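Local atomic coordinates of copper-transporting ATPase PAA1, chloroplastic (Arabidopsis thaliana, PDB entry 5LBD), a protein that uses the energy of ATP hydrolysis to carry monovalent copper across the plastid envelope, this piece being its nucleotide-binding N-domain. Residues A[5-13]-A[23-31]. The protein carries 2 engineered substitutions. Numbering follows the deposited sequence. Where two conformers were deposited one is given.
Sequences PVVTEVIIP and TWSEVEVLM
Val10 turns both methyls to the start of helix 26-31; its beta-branch suits the place by holding them close to the backbone. CG1, anti to the backbone N (chi1 -177°), reaches the backbone of Glu26 and, at 4.1 Å, Val29 CG1; CG2 meets the fork of Leu30, 3.9 Å from its CG. The axes of strand 7-11 and helix 26-31 lie 102° apart, 8.7 Å at closest approach. Glu26 extends crosswise to the strand, serving through its methylenes: its CG packs at 3.7 Å on Ile12 CG1, while OE2 and Val10 O, 3.4 Å apart, are both acceptors and cannot bond. Ile12 sets CG2 against Trp24 O at 3.3 Å; its longer branch passes Val29 in the opposite direction, bringing CD1 to 3.8 Å from Val29 CG2. An alanine here would probably open a gap beside Val29 CG2 and Glu26 CG. Ser25 is the N-cap: its OG accepts from Glu28 N, and Glu28 OE2 accepts from Ser25 N (169°), completing a capping box. This structural packing joins helix 26-37 to the N-domain's antiparallel sheet at edge strand 7-11, beside strand 123-130, whose Ala126 touches Ile12 and Val29; Leu30 also reaches Ala52 of helix 43-52.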
ATOM      1  N   PRO A   5     -15.350  -3.475  -0.739  1.00 31.80           N
ATOM      2  CA  PRO A   5     -14.060  -4.040  -0.327  1.00 27.81           C
ATOM      3  C   PRO A   5     -13.706  -3.646   1.096  1.00 27.09           C
ATOM      4  O   PRO A   5     -13.905  -2.501   1.520  1.00 24.30           O
ATOM      5  CB  PRO A   5     -13.067  -3.459  -1.341  1.00 43.43           C
ATOM      6  CG  PRO A   5     -13.755  -2.298  -1.944  1.00 58.24           C
ATOM      7  CD  PRO A   5     -15.210  -2.589  -1.905  1.00 45.12           C
ATOM      8  N   VAL A   6     -13.179  -4.622   1.834  0.59 25.17           N
ATOM      9  CA  VAL A   6     -12.690  -4.411   3.191  0.59 23.83           C
ATOM     10  C   VAL A   6     -11.344  -5.105   3.330  0.59 21.27           C
ATOM     11  O   VAL A   6     -11.167  -6.238   2.864  0.59 23.91           O
ATOM     12  CB  VAL A   6     -13.682  -4.940   4.244  0.59 39.18           C
ATOM     13  CG1 VAL A   6     -13.260  -4.489   5.624  0.59 31.77           C
ATOM     14  CG2 VAL A   6     -15.088  -4.474   3.936  0.59 37.87           C
ATOM     15  N   VAL A   7     -10.401  -4.431   3.994  1.00 21.29           N
ATOM     16  CA  VAL A   7      -9.128  -5.055   4.303  1.00 19.73           C
ATOM     17  C   VAL A   7      -9.387  -6.238   5.211  1.00 24.54           C
ATOM     18  O   VAL A   7     -10.093  -6.118   6.222  1.00 23.51           O
ATOM     19  CB  VAL A   7      -8.184  -4.044   4.957  1.00 20.90           C
ATOM     20  CG1 VAL A   7      -6.966  -4.736   5.524  1.00 22.43           C
ATOM     21  CG2 VAL A   7      -7.778  -2.974   3.947  1.00 21.03           C
ATOM     22  N   THR A   8      -8.839  -7.402   4.855  1.00 23.88           N
ATOM     23  CA  THR A   8      -8.983  -8.551   5.740  1.00 29.67           C
ATOM     24  C   THR A   8      -7.667  -9.010   6.334  1.00 36.63           C
ATOM     25  O   THR A   8      -7.619  -9.401   7.508  1.00 34.46           O
ATOM     26  CB  THR A   8      -9.657  -9.715   5.008  1.00 42.81           C
ATOM     27  OG1 THR A   8      -8.885 -10.094   3.871  1.00 46.04           O
ATOM     28  CG2 THR A   8     -11.037  -9.308   4.561  1.00 39.93           C
ATOM     29  N   GLU A   9      -6.590  -8.944   5.570  1.00 21.40           N
ATOM     30  CA  GLU A   9      -5.323  -9.485   6.018  1.00 25.92           C
ATOM     31  C   GLU A   9      -4.192  -8.638   5.471  1.00 24.18           C
ATOM     32  O   GLU A   9      -4.188  -8.270   4.291  1.00 22.65           O
ATOM     33  CB  GLU A   9      -5.149 -10.929   5.576  1.00 26.13           C
ATOM     34  CG  GLU A   9      -3.942 -11.603   6.195  1.00 29.58           C
ATOM     35  CD  GLU A   9      -3.829 -13.073   5.807  1.00 32.70           C
ATOM     36  OE1 GLU A   9      -4.588 -13.501   4.912  1.00 43.69           O
ATOM     37  OE2 GLU A   9      -3.006 -13.806   6.406  1.00 39.51           O
ATOM     38  N   VAL A  10      -3.224  -8.355   6.330  1.00 20.28           N
ATOM     39  CA  VAL A  10      -1.975  -7.733   5.935  1.00 17.18           C
ATOM     40  C   VAL A  10      -0.875  -8.738   6.212  1.00 18.46           C
ATOM     41  O   VAL A  10      -0.740  -9.204   7.351  1.00 21.66           O
ATOM     42  CB  VAL A  10      -1.714  -6.421   6.684  1.00 16.93           C
ATOM     43  CG1 VAL A  10      -0.460  -5.770   6.216  1.00 19.87           C
ATOM     44  CG2 VAL A  10      -2.895  -5.458   6.491  1.00 20.20           C
ATOM     45  N   ILE A  11      -0.108  -9.104   5.175  1.00 18.23           N
ATOM     46  CA  ILE A  11       0.929 -10.126   5.278  1.00 20.29           C
ATOM     47  C   ILE A  11       2.297  -9.472   5.106  1.00 20.22           C
ATOM     48  O   ILE A  11       2.516  -8.743   4.131  1.00 20.75           O
ATOM     49  CB  ILE A  11       0.711 -11.227   4.230  1.00 25.68           C
ATOM     50  CG1 ILE A  11      -0.703 -11.801   4.354  1.00 28.21           C
ATOM     51  CG2 ILE A  11       1.750 -12.334   4.402  1.00 32.51           C
ATOM     52  CD1 ILE A  11      -1.070 -12.790   3.297  1.00 33.14           C
ATOM     53  N   ILE A  12       3.221  -9.782   6.011  1.00 26.52           N
ATOM     54  CA  ILE A  12       4.517  -9.111   6.123  1.00 29.74           C
ATOM     55  C   ILE A  12       5.624 -10.142   5.947  1.00 27.70           C
ATOM     56  O   ILE A  12       5.623 -11.163   6.640  1.00 30.76           O
ATOM     57  CB  ILE A  12       4.703  -8.412   7.483  1.00 51.20           C
ATOM     58  CG1 ILE A  12       3.524  -7.510   7.829  1.00 65.20           C
ATOM     59  CG2 ILE A  12       6.019  -7.637   7.483  1.00 50.84           C
ATOM     60  CD1 ILE A  12       3.341  -6.396   6.890  1.00 34.75           C
ATOM     61  N   PRO A  13       6.635  -9.890   5.109  1.00 31.04           N
ATOM     62  CA  PRO A  13       7.771 -10.805   4.950  1.00 34.59           C
ATOM     63  C   PRO A  13       8.903 -10.564   5.935  1.00 38.94           C
ATOM     64  O   PRO A  13       9.745 -11.481   6.034  1.00 47.17           O
ATOM     65  CB  PRO A  13       8.241 -10.515   3.533  1.00 53.83           C
ATOM     66  CG  PRO A  13       7.955  -9.065   3.373  1.00 38.77           C
ATOM     67  CD  PRO A  13       6.746  -8.739   4.200  1.00 39.45           C
ATOM     68  N   THR A  23      12.127  -2.910   7.985  1.00 52.43           N
ATOM     69  CA  THR A  23      11.005  -3.796   8.292  1.00 47.81           C
ATOM     70  C   THR A  23       9.811  -3.016   8.863  1.00 39.42           C
ATOM     71  O   THR A  23       9.983  -2.100   9.654  1.00 45.66           O
ATOM     72  CB  THR A  23      11.405  -4.882   9.291  1.00 58.59           C
ATOM     73  OG1 THR A  23      10.313  -5.793   9.455  1.00 73.08           O
ATOM     74  CG2 THR A  23      11.787  -4.275  10.643  1.00 40.26           C
ATOM     75  N   TRP A  24       8.600  -3.379   8.453  1.00 27.54           N
ATOM     76  CA  TRP A  24       7.411  -2.607   8.780  1.00 25.01           C
ATOM     77  C   TRP A  24       6.354  -3.547   9.334  1.00 34.40           C
ATOM     78  O   TRP A  24       6.168  -4.658   8.825  1.00 31.72           O
ATOM     79  CB  TRP A  24       6.875  -1.893   7.539  1.00 25.15           C
ATOM     80  CG  TRP A  24       7.937  -1.123   6.879  1.00 33.24           C
ATOM     81  CD1 TRP A  24       8.753  -1.546   5.852  1.00 25.94           C
ATOM     82  CD2 TRP A  24       8.357   0.194   7.209  1.00 30.07           C
ATOM     83  NE1 TRP A  24       9.649  -0.569   5.544  1.00 30.50           N
ATOM     84  CE2 TRP A  24       9.416   0.518   6.345  1.00 26.91           C
ATOM     85  CE3 TRP A  24       7.930   1.148   8.132  1.00 30.04           C
ATOM     86  CZ2 TRP A  24      10.060   1.742   6.383  1.00 54.60           C
ATOM     87  CZ3 TRP A  24       8.581   2.367   8.160  1.00 46.79           C
ATOM     88  CH2 TRP A  24       9.624   2.651   7.294  1.00 50.42           C
ATOM     89  N   SER A  25       5.638  -3.088  10.346  1.00 23.54           N
ATOM     90  CA  SER A  25       4.584  -3.899  10.925  1.00 21.57           C
ATOM     91  C   SER A  25       3.330  -3.829  10.065  1.00 19.73           C
ATOM     92  O   SER A  25       3.218  -3.015   9.139  1.00 17.45           O
ATOM     93  CB  SER A  25       4.268  -3.415  12.340  1.00 21.61           C
ATOM     94  OG  SER A  25       3.607  -2.160  12.217  1.00 19.15           O
ATOM     95  N   GLU A  26       2.343  -4.660  10.425  1.00 18.39           N
ATOM     96  CA  GLU A  26       1.064  -4.625   9.730  1.00 17.21           C
ATOM     97  C   GLU A  26       0.437  -3.241   9.815  1.00 14.98           C
ATOM     98  O   GLU A  26      -0.058  -2.714   8.805  1.00 15.16           O
ATOM     99  CB  GLU A  26       0.121  -5.680  10.293  1.00 17.28           C
ATOM    100  CG  GLU A  26       0.605  -7.117  10.055  1.00 22.04           C
ATOM    101  CD  GLU A  26      -0.361  -8.198  10.503  1.00 26.78           C
ATOM    102  OE1 GLU A  26      -1.541  -7.881  10.717  1.00 29.30           O
ATOM    103  OE2 GLU A  26       0.070  -9.386  10.601  1.00 25.79           O
ATOM    104  N   VAL A  27       0.451  -2.616  10.993  0.52 18.06           N
ATOM    105  CA  VAL A  27      -0.207  -1.314  11.077  0.52 17.24           C
ATOM    106  C   VAL A  27       0.616  -0.233  10.394  0.52 15.15           C
ATOM    107  O   VAL A  27       0.056   0.710   9.826  0.52 18.54           O
ATOM    108  CB  VAL A  27      -0.513  -0.925  12.529  0.52 16.46           C
ATOM    109  CG1 VAL A  27      -1.410  -1.961  13.175  0.52 24.82           C
ATOM    110  CG2 VAL A  27       0.759  -0.736  13.330  0.52 20.02           C
ATOM    111  N   GLU A  28       1.945  -0.339  10.421  1.00 14.87           N
ATOM    112  CA  GLU A  28       2.742   0.655   9.718  1.00 16.31           C
ATOM    113  C   GLU A  28       2.530   0.573   8.218  1.00 15.39           C
ATOM    114  O   GLU A  28       2.490   1.606   7.546  1.00 16.45           O
ATOM    115  CB  GLU A  28       4.218   0.463  10.039  1.00 18.30           C
ATOM    116  CG  GLU A  28       4.569   0.781  11.496  1.00 22.34           C
ATOM    117  CD  GLU A  28       5.989   0.425  11.855  1.00 29.31           C
ATOM    118  OE1 GLU A  28       6.597   1.147  12.671  1.00 30.06           O
ATOM    119  OE2 GLU A  28       6.492  -0.610  11.354  1.00 20.88           O
ATOM    120  N   VAL A  29       2.416  -0.652   7.686  1.00 15.01           N
ATOM    121  CA  VAL A  29       2.152  -0.829   6.256  1.00 14.84           C
ATOM    122  C   VAL A  29       0.826  -0.200   5.881  1.00 14.78           C
ATOM    123  O   VAL A  29       0.724   0.502   4.862  1.00 15.77           O
ATOM    124  CB  VAL A  29       2.182  -2.323   5.889  1.00 19.08           C
ATOM    125  CG1 VAL A  29       1.475  -2.576   4.565  1.00 24.94           C
ATOM    126  CG2 VAL A  29       3.616  -2.779   5.871  1.00 18.51           C
ATOM    127  N   LEU A  30      -0.197  -0.399   6.716  1.00 13.95           N
ATOM    128  CA  LEU A  30      -1.495   0.216   6.453  1.00 17.88           C
ATOM    129  C   LEU A  30      -1.401   1.737   6.467  1.00 15.19           C
ATOM    130  O   LEU A  30      -2.019   2.424   5.633  1.00 16.23           O
ATOM    131  CB  LEU A  30      -2.538  -0.243   7.465  1.00 16.69           C
ATOM    132  CG  LEU A  30      -3.069  -1.635   7.224  1.00 16.80           C
ATOM    133  CD1 LEU A  30      -3.934  -2.018   8.373  1.00 20.39           C
ATOM    134  CD2 LEU A  30      -3.863  -1.718   5.942  1.00 20.63           C
HETATM  135  N   MSE A  31      -0.683   2.291   7.423  1.00 13.75           N
HETATM  136  CA  MSE A  31      -0.594   3.730   7.520  1.00 17.12           C
HETATM  137  C   MSE A  31       0.217   4.315   6.353  1.00 17.64           C
HETATM  138  O   MSE A  31      -0.143   5.338   5.835  1.00 16.06           O
HETATM  139  CB  MSE A  31      -0.040   4.102   8.888  1.00 19.24           C
HETATM  140  CG  MSE A  31      -1.025   3.733  10.012  1.00 20.93           C
HETATM  141 SE   MSE A  31      -0.621   4.515  11.714  0.58 30.20          SE
HETATM  142  CE  MSE A  31       1.156   4.025  11.720  1.00 24.65           C
TER